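Local coordinates for protein inulin fructotransferase (Bacillus sp. snu-7, PDB 2INV) that cleaves inulin by intramolecular fructosyl transfer, releasing a cyclic di-fructose, probably difructose anhydride, on a right-handed parallel beta-helix that assembles as a trimer, at residues A381-S386 and S399-T404; L313-G318 and A341-A346. One frame throughout, in Å; residues are numbered along the deposited sequence.

How the interactions relate
Both contacts join loops on neighbouring turns of the right-handed parallel beta-helix, toward the C-terminal part of the chain. From the N terminus, the chain first reaches 313-318, ahead of strand 320-323; after strand 328-337 it returns at 341-346, and interaction 2 closes there. Only afterwards does interaction 1 open, at 381-386 between strands 375-379 and 387-389, to be closed by 399-404 between strands 397-399 and 405-407. The two therefore follow in series, neither nested nor crossed. The centres of interactions 1 and 2 lie about 22 Å apart, and the nearest atoms of interactions 1 and 2 about 7 Å, without touching. Each ties a loop to the one a coil later, interaction 1 at the last turns.

Interaction 1 (A381-S386 and S399-T404); sequences ASTTHS and SYSSDT
The loops 381-386 and 399-404 run alongside each other without regular strand structure, their CA atoms nearest at A381 and Y400, 4.5 Å apart, and again from H385 to D403 and from S386 to T404. The carboxylate of D403 holds the polar middle of the contact. Its OD1 accepts the backbone N of H385 at 2.9 Å, and on its own side of the contact it takes the hydroxyl of S401, OG to OD1 2.6 Å. These donors come from opposite faces of the carboxylate, each well out of its plane, and so grip one oxygen between them. S401 OG reaches D403 because it stands anti to its backbone N (chi1 174°), and serine suits the place by being short enough to fit against T383, its CB 3.6 Å from T383 OG1. Beside the bond, the H385 ring meets D403 CB at its edge, near the ring plane, ND1 to CB 3.6 Å; ring and carboxylate planes stand 58° apart. At the far end A381 packs its small methyl on Y400, CB to CB 3.8 Å, while the phenol leads away from this loop. One water collects three hydroxyls: it donates to T383 OG1 and bonds S386 OG and T404 OG1. A second water bridges the carbonyls of S386 and D403, donating to both, at 2.8 Å from S386 O. T383 OG1 is also bonded to the carbonyl of D380, and T384 OG1 to D359. Short hydroxyl side chains fit two closely stacked turns, their oxygens bonding a carbonyl, a carboxylate or the shared water. The N-H and O-H donors on OD1 would probably stabilise the negative charge of D403, and the nearby imidazole, if protonated, could add to that.

Interaction 2 (L313-G318 and A341-A346); sequences LDDLYG and ANIAPA
D315 points its carboxylate oxygen OD2 at the backbone of I343 and A344, OD2 3.4 Å from I343 CA. The same oxygen accepts the N-H of A344 at 2.8 Å, on its anti side and nearly in the carboxylate plane, with an N-H...O angle of 160°. In return the D315 backbone N gives its hydrogen to A344 O at 2.7 Å, a more bent bond, so one aspartate both donates to and accepts from A344. CG lies anti to the carbonyl carbon (chi1 -70°), which carries OD2 toward the A344 amide; a water donates to OD2 and to N342 O, joining the loops once more. D314 plays a different part: its OD1 accepts the N-H of L316 at 2.7 Å, an Asx turn that opens the type I turn running to Y317. Its CB meanwhile rests 3.5 Å from the methyl of A344, a close approach that alanine's small side chain suits. P345, after a cis peptide bond, turns its CD to D314 CB at 3.7 Å, and L316 CD1 touches that same CD. The other carboxylate oxygen of D315, OD1, is held by R298 of strand 285-299 and by the hydroxyl of Y336 in strand 328-337, while I343 packs on V338, P350 and V372. An asparagine in place of D315 would have no charge for R298 and would probably leave that guanidinium without its negative mate. The contact thus joins the turn leading into strand 320-323 to the loop between strands 328-337 and 351-357.

Interaction 1 (A381-S386 and S399-T404)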
ATOM      1  N   ALA A 381     -27.094  26.148  -7.741  1.00 18.69           N
ATOM      2  CA  ALA A 381     -28.543  26.239  -7.561  1.00 19.20           C
ATOM      3  C   ALA A 381     -29.323  24.945  -7.802  1.00 19.55           C
ATOM      4  O   ALA A 381     -30.500  24.854  -7.454  1.00 20.27           O
ATOM      5  CB  ALA A 381     -29.094  27.353  -8.451  1.00 19.36           C
ATOM      6  N   SER A 382     -28.675  23.956  -8.409  1.00 20.56           N
ATOM      7  CA  SER A 382     -29.330  22.687  -8.683  1.00 20.25           C
ATOM      8  C   SER A 382     -29.308  21.820  -7.440  1.00 20.86           C
ATOM      9  O   SER A 382     -30.232  21.044  -7.197  1.00 21.32           O
ATOM     10  CB  SER A 382     -28.625  21.943  -9.824  1.00 19.90           C
ATOM     11  OG  SER A 382     -28.754  22.617 -11.055  1.00 19.92           O
ATOM     12  N   THR A 383     -28.257  21.967  -6.645  1.00 19.84           N
ATOM     13  CA  THR A 383     -28.095  21.176  -5.434  1.00 18.64           C
ATOM     14  C   THR A 383     -29.218  21.306  -4.418  1.00 18.62           C
ATOM     15  O   THR A 383     -29.861  22.344  -4.297  1.00 19.17           O
ATOM     16  CB  THR A 383     -26.789  21.536  -4.696  1.00 18.92           C
ATOM     17  OG1 THR A 383     -26.888  22.868  -4.168  1.00 18.18           O
ATOM     18  CG2 THR A 383     -25.611  21.444  -5.633  1.00 19.90           C
ATOM     19  N   THR A 384     -29.440  20.218  -3.692  1.00 17.32           N
ATOM     20  CA  THR A 384     -30.444  20.174  -2.650  1.00 17.08           C
ATOM     21  C   THR A 384     -29.918  19.426  -1.442  1.00 17.65           C
ATOM     22  O   THR A 384     -29.141  18.472  -1.561  1.00 16.27           O
ATOM     23  CB  THR A 384     -31.739  19.454  -3.087  1.00 17.36           C
ATOM     24  OG1 THR A 384     -31.443  18.093  -3.429  1.00 17.65           O
ATOM     25  CG2 THR A 384     -32.382  20.163  -4.259  1.00 17.09           C
ATOM     26  N   HIS A 385     -30.344  19.904  -0.279  1.00 17.91           N
ATOM     27  CA  HIS A 385     -30.015  19.314   1.005  1.00 18.21           C
ATOM     28  C   HIS A 385     -28.529  19.026   1.290  1.00 17.53           C
ATOM     29  O   HIS A 385     -28.196  18.068   1.983  1.00 16.84           O
ATOM     30  CB  HIS A 385     -30.877  18.058   1.156  1.00 20.56           C
ATOM     31  CG  HIS A 385     -32.284  18.249   0.675  1.00 22.92           C
ATOM     32  ND1 HIS A 385     -33.008  19.395   0.928  1.00 24.68           N
ATOM     33  CD2 HIS A 385     -33.088  17.461  -0.084  1.00 24.50           C
ATOM     34  CE1 HIS A 385     -34.191  19.306   0.347  1.00 24.69           C
ATOM     35  NE2 HIS A 385     -34.265  18.144  -0.271  1.00 26.14           N
ATOM     36  N   SER A 386     -27.645  19.882   0.772  1.00 16.50           N
ATOM     37  CA  SER A 386     -26.196  19.745   0.976  1.00 16.27           C
ATOM     38  C   SER A 386     -25.833  20.178   2.394  1.00 16.25           C
ATOM     39  O   SER A 386     -26.613  20.871   3.051  1.00 15.17           O
ATOM     40  CB  SER A 386     -25.415  20.620  -0.014  1.00 16.46           C
ATOM     41  OG  SER A 386     -25.828  20.404  -1.351  1.00 17.78           O
ATOM     42  N   SER A 399     -23.613  29.422  -1.364  1.00 19.67           N
ATOM     43  CA  SER A 399     -24.674  28.447  -1.519  1.00 20.78           C
ATOM     44  C   SER A 399     -25.788  29.080  -2.340  1.00 21.70           C
ATOM     45  O   SER A 399     -26.418  30.044  -1.900  1.00 21.42           O
ATOM     46  CB  SER A 399     -25.210  28.014  -0.153  1.00 20.58           C
ATOM     47  OG  SER A 399     -26.382  27.222  -0.287  1.00 20.17           O
ATOM     48  N   TYR A 400     -26.021  28.551  -3.537  1.00 22.16           N
ATOM     49  CA  TYR A 400     -27.074  29.079  -4.401  1.00 24.00           C
ATOM     50  C   TYR A 400     -28.340  28.316  -4.153  1.00 25.31           C
ATOM     51  O   TYR A 400     -29.308  28.421  -4.914  1.00 25.94           O
ATOM     52  CB  TYR A 400     -26.716  28.919  -5.863  1.00 24.01           C
ATOM     53  CG  TYR A 400     -25.606  29.819  -6.278  1.00 24.45           C
ATOM     54  CD1 TYR A 400     -25.704  31.197  -6.113  1.00 24.77           C
ATOM     55  CD2 TYR A 400     -24.454  29.296  -6.827  1.00 25.39           C
ATOM     56  CE1 TYR A 400     -24.680  32.033  -6.494  1.00 24.99           C
ATOM     57  CE2 TYR A 400     -23.411  30.115  -7.215  1.00 25.24           C
ATOM     58  CZ  TYR A 400     -23.530  31.483  -7.045  1.00 25.81           C
ATOM     59  OH  TYR A 400     -22.507  32.298  -7.438  1.00 25.70           O
ATOM     60  N   SER A 401     -28.321  27.514  -3.105  1.00 26.50           N
ATOM     61  CA  SER A 401     -29.493  26.747  -2.770  1.00 27.88           C
ATOM     62  C   SER A 401     -29.940  27.338  -1.455  1.00 28.21           C
ATOM     63  O   SER A 401     -29.181  28.084  -0.822  1.00 29.07           O
ATOM     64  CB  SER A 401     -29.125  25.284  -2.605  1.00 28.55           C
ATOM     65  OG  SER A 401     -30.242  24.538  -2.151  1.00 29.64           O
ATOM     66  N   SER A 402     -31.156  27.018  -1.034  1.00 28.38           N
ATOM     67  CA  SER A 402     -31.626  27.560   0.218  1.00 28.54           C
ATOM     68  C   SER A 402     -31.855  26.485   1.265  1.00 27.79           C
ATOM     69  O   SER A 402     -32.276  26.792   2.393  1.00 28.13           O
ATOM     70  CB  SER A 402     -32.904  28.362  -0.006  1.00 29.34           C
ATOM     71  OG  SER A 402     -33.922  27.545  -0.570  1.00 31.41           O
ATOM     72  N   ASP A 403     -31.592  25.231   0.902  1.00 26.40           N
ATOM     73  CA  ASP A 403     -31.753  24.162   1.872  1.00 25.92           C
ATOM     74  C   ASP A 403     -30.381  23.708   2.338  1.00 25.16           C
ATOM     75  O   ASP A 403     -30.249  22.684   3.012  1.00 25.72           O
ATOM     76  CB  ASP A 403     -32.516  22.974   1.290  1.00 26.41           C
ATOM     77  CG  ASP A 403     -32.338  22.838  -0.204  1.00 27.74           C
ATOM     78  OD1 ASP A 403     -31.193  22.630  -0.666  1.00 28.52           O
ATOM     79  OD2 ASP A 403     -33.351  22.938  -0.929  1.00 28.06           O
ATOM     80  N   THR A 404     -29.353  24.471   1.984  1.00 23.33           N
ATOM     81  CA  THR A 404     -28.015  24.111   2.401  1.00 21.76           C
ATOM     82  C   THR A 404     -27.827  24.456   3.865  1.00 21.18           C
ATOM     83  O   THR A 404     -28.187  25.552   4.314  1.00 21.31           O
ATOM     84  CB  THR A 404     -26.945  24.850   1.592  1.00 22.18           C
ATOM     85  OG1 THR A 404     -27.030  24.467   0.212  1.00 21.62           O
ATOM     86  CG2 THR A 404     -25.563  24.501   2.129  1.00 21.78           C
TER
HETATM   87  O   HOH W   1     -27.658  22.353  -1.559  1.00 29.50           O
HETATM   88  O   HOH W   2     -28.862  20.252   4.680  1.00 25.74           O

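Interaction 2 (L313-G318 and A341-A346)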
ATOM      1  N   LEU A 313     -10.819  24.378 -18.984  1.00 16.20           N
ATOM      2  CA  LEU A 313     -11.713  24.658 -17.877  1.00 15.93           C
ATOM      3  C   LEU A 313     -11.305  25.925 -17.149  1.00 15.87           C
ATOM      4  O   LEU A 313     -10.122  26.264 -17.094  1.00 15.53           O
ATOM      5  CB  LEU A 313     -11.726  23.483 -16.908  1.00 15.64           C
ATOM      6  CG  LEU A 313     -12.316  22.190 -17.471  1.00 14.96           C
ATOM      7  CD1 LEU A 313     -12.301  21.106 -16.412  1.00 14.01           C
ATOM      8  CD2 LEU A 313     -13.739  22.451 -17.947  1.00 14.20           C
ATOM      9  N   ASP A 314     -12.285  26.647 -16.610  1.00 16.27           N
ATOM     10  CA  ASP A 314     -11.955  27.860 -15.874  1.00 16.85           C
ATOM     11  C   ASP A 314     -11.940  27.552 -14.381  1.00 17.00           C
ATOM     12  O   ASP A 314     -12.273  26.438 -13.960  1.00 17.26           O
ATOM     13  CB  ASP A 314     -12.911  29.027 -16.200  1.00 17.21           C
ATOM     14  CG  ASP A 314     -14.356  28.774 -15.783  1.00 17.88           C
ATOM     15  OD1 ASP A 314     -14.601  28.242 -14.678  1.00 16.27           O
ATOM     16  OD2 ASP A 314     -15.263  29.147 -16.567  1.00 18.36           O
ATOM     17  N   ASP A 315     -11.519  28.528 -13.586  1.00 15.72           N
ATOM     18  CA  ASP A 315     -11.412  28.344 -12.143  1.00 15.82           C
ATOM     19  C   ASP A 315     -12.718  28.292 -11.375  1.00 14.73           C
ATOM     20  O   ASP A 315     -12.716  28.241 -10.147  1.00 15.07           O
ATOM     21  CB  ASP A 315     -10.513  29.429 -11.568  1.00 16.05           C
ATOM     22  CG  ASP A 315      -9.064  29.232 -11.961  1.00 17.78           C
ATOM     23  OD1 ASP A 315      -8.366  28.440 -11.288  1.00 18.31           O
ATOM     24  OD2 ASP A 315      -8.622  29.844 -12.957  1.00 18.49           O
ATOM     25  N   LEU A 316     -13.836  28.310 -12.084  1.00 14.58           N
ATOM     26  CA  LEU A 316     -15.116  28.230 -11.400  1.00 14.54           C
ATOM     27  C   LEU A 316     -15.606  26.779 -11.484  1.00 14.07           C
ATOM     28  O   LEU A 316     -16.571  26.399 -10.824  1.00 13.95           O
ATOM     29  CB  LEU A 316     -16.125  29.213 -12.007  1.00 15.41           C
ATOM     30  CG  LEU A 316     -15.797  30.684 -11.705  1.00 15.82           C
ATOM     31  CD1 LEU A 316     -16.743  31.604 -12.453  1.00 17.13           C
ATOM     32  CD2 LEU A 316     -15.902  30.932 -10.205  1.00 17.81           C
ATOM     33  N   TYR A 317     -14.906  25.966 -12.281  1.00 13.87           N
ATOM     34  CA  TYR A 317     -15.228  24.542 -12.431  1.00 13.07           C
ATOM     35  C   TYR A 317     -14.932  23.910 -11.076  1.00 13.71           C
ATOM     36  O   TYR A 317     -15.612  22.962 -10.657  1.00 14.59           O
ATOM     37  CB  TYR A 317     -14.327  23.887 -13.491  1.00 13.18           C
ATOM     38  CG  TYR A 317     -14.710  22.465 -13.862  1.00 12.15           C
ATOM     39  CD1 TYR A 317     -15.771  22.214 -14.730  1.00 11.90           C
ATOM     40  CD2 TYR A 317     -14.001  21.371 -13.360  1.00 12.42           C
ATOM     41  CE1 TYR A 317     -16.115  20.908 -15.101  1.00 12.01           C
ATOM     42  CE2 TYR A 317     -14.340  20.053 -13.718  1.00 12.19           C
ATOM     43  CZ  TYR A 317     -15.398  19.834 -14.593  1.00 11.18           C
ATOM     44  OH  TYR A 317     -15.730  18.555 -14.964  1.00 13.12           O
ATOM     45  N   GLY A 318     -13.910  24.443 -10.404  1.00 13.66           N
ATOM     46  CA  GLY A 318     -13.522  23.927  -9.106  1.00 14.01           C
ATOM     47  C   GLY A 318     -12.395  22.918  -9.198  1.00 14.47           C
ATOM     48  O   GLY A 318     -12.309  22.175 -10.176  1.00 13.92           O
ATOM     49  N   ALA A 341      -3.480  36.678 -12.415  1.00 27.18           N
ATOM     50  CA  ALA A 341      -3.582  36.828 -13.857  1.00 28.58           C
ATOM     51  C   ALA A 341      -3.809  35.541 -14.639  1.00 28.69           C
ATOM     52  O   ALA A 341      -4.096  35.590 -15.837  1.00 29.36           O
ATOM     53  CB  ALA A 341      -2.335  37.530 -14.377  1.00 28.91           C
ATOM     54  N   ASN A 342      -3.662  34.393 -13.996  1.00 28.23           N
ATOM     55  CA  ASN A 342      -3.877  33.164 -14.727  1.00 27.33           C
ATOM     56  C   ASN A 342      -5.235  32.612 -14.349  1.00 26.55           C
ATOM     57  O   ASN A 342      -5.682  31.587 -14.878  1.00 26.75           O
ATOM     58  CB  ASN A 342      -2.776  32.160 -14.425  1.00 28.57           C
ATOM     59  CG  ASN A 342      -1.448  32.570 -15.017  1.00 29.62           C
ATOM     60  OD1 ASN A 342      -1.355  32.927 -16.191  1.00 30.74           O
ATOM     61  ND2 ASN A 342      -0.411  32.529 -14.201  1.00 30.79           N
ATOM     62  N   ILE A 343      -5.907  33.335 -13.462  1.00 26.00           N
ATOM     63  CA  ILE A 343      -7.212  32.932 -12.992  1.00 24.68           C
ATOM     64  C   ILE A 343      -8.357  33.266 -13.942  1.00 24.84           C
ATOM     65  O   ILE A 343      -8.638  34.425 -14.270  1.00 24.73           O
ATOM     66  CB  ILE A 343      -7.460  33.515 -11.597  1.00 24.02           C
ATOM     67  CG1 ILE A 343      -6.408  32.937 -10.636  1.00 23.09           C
ATOM     68  CG2 ILE A 343      -8.865  33.184 -11.117  1.00 23.19           C
ATOM     69  CD1 ILE A 343      -6.427  33.513  -9.253  1.00 22.12           C
ATOM     70  N   ALA A 344      -9.017  32.198 -14.365  1.00 24.47           N
ATOM     71  CA  ALA A 344     -10.134  32.232 -15.290  1.00 25.23           C
ATOM     72  C   ALA A 344     -11.478  32.160 -14.563  1.00 25.51           C
ATOM     73  O   ALA A 344     -11.711  31.219 -13.795  1.00 24.98           O
ATOM     74  CB  ALA A 344     -10.031  31.075 -16.249  1.00 25.52           C
ATOM     75  N   PRO A 345     -12.339  33.162 -14.730  1.00 26.62           N
ATOM     76  CA  PRO A 345     -12.419  34.439 -15.449  1.00 27.37           C
ATOM     77  C   PRO A 345     -11.780  35.597 -14.673  1.00 27.65           C
ATOM     78  O   PRO A 345     -11.723  35.572 -13.429  1.00 27.79           O
ATOM     79  CB  PRO A 345     -13.915  34.649 -15.566  1.00 26.94           C
ATOM     80  CG  PRO A 345     -14.359  33.299 -15.928  1.00 27.90           C
ATOM     81  CD  PRO A 345     -13.619  32.436 -14.892  1.00 27.00           C
ATOM     82  N   ALA A 346     -11.273  36.580 -15.406  1.00 28.60           N
ATOM     83  CA  ALA A 346     -10.628  37.716 -14.790  1.00 28.94           C
ATOM     84  C   ALA A 346     -11.548  38.268 -13.718  1.00 28.73           C
ATOM     85  O   ALA A 346     -12.742  38.532 -13.960  1.00 29.38           O
ATOM     86  CB  ALA A 346     -10.347  38.771 -15.833  1.00 29.95           C
TER
HETATM   87  O   HOH W   3      -6.111  28.819 -13.805  1.00 31.01           O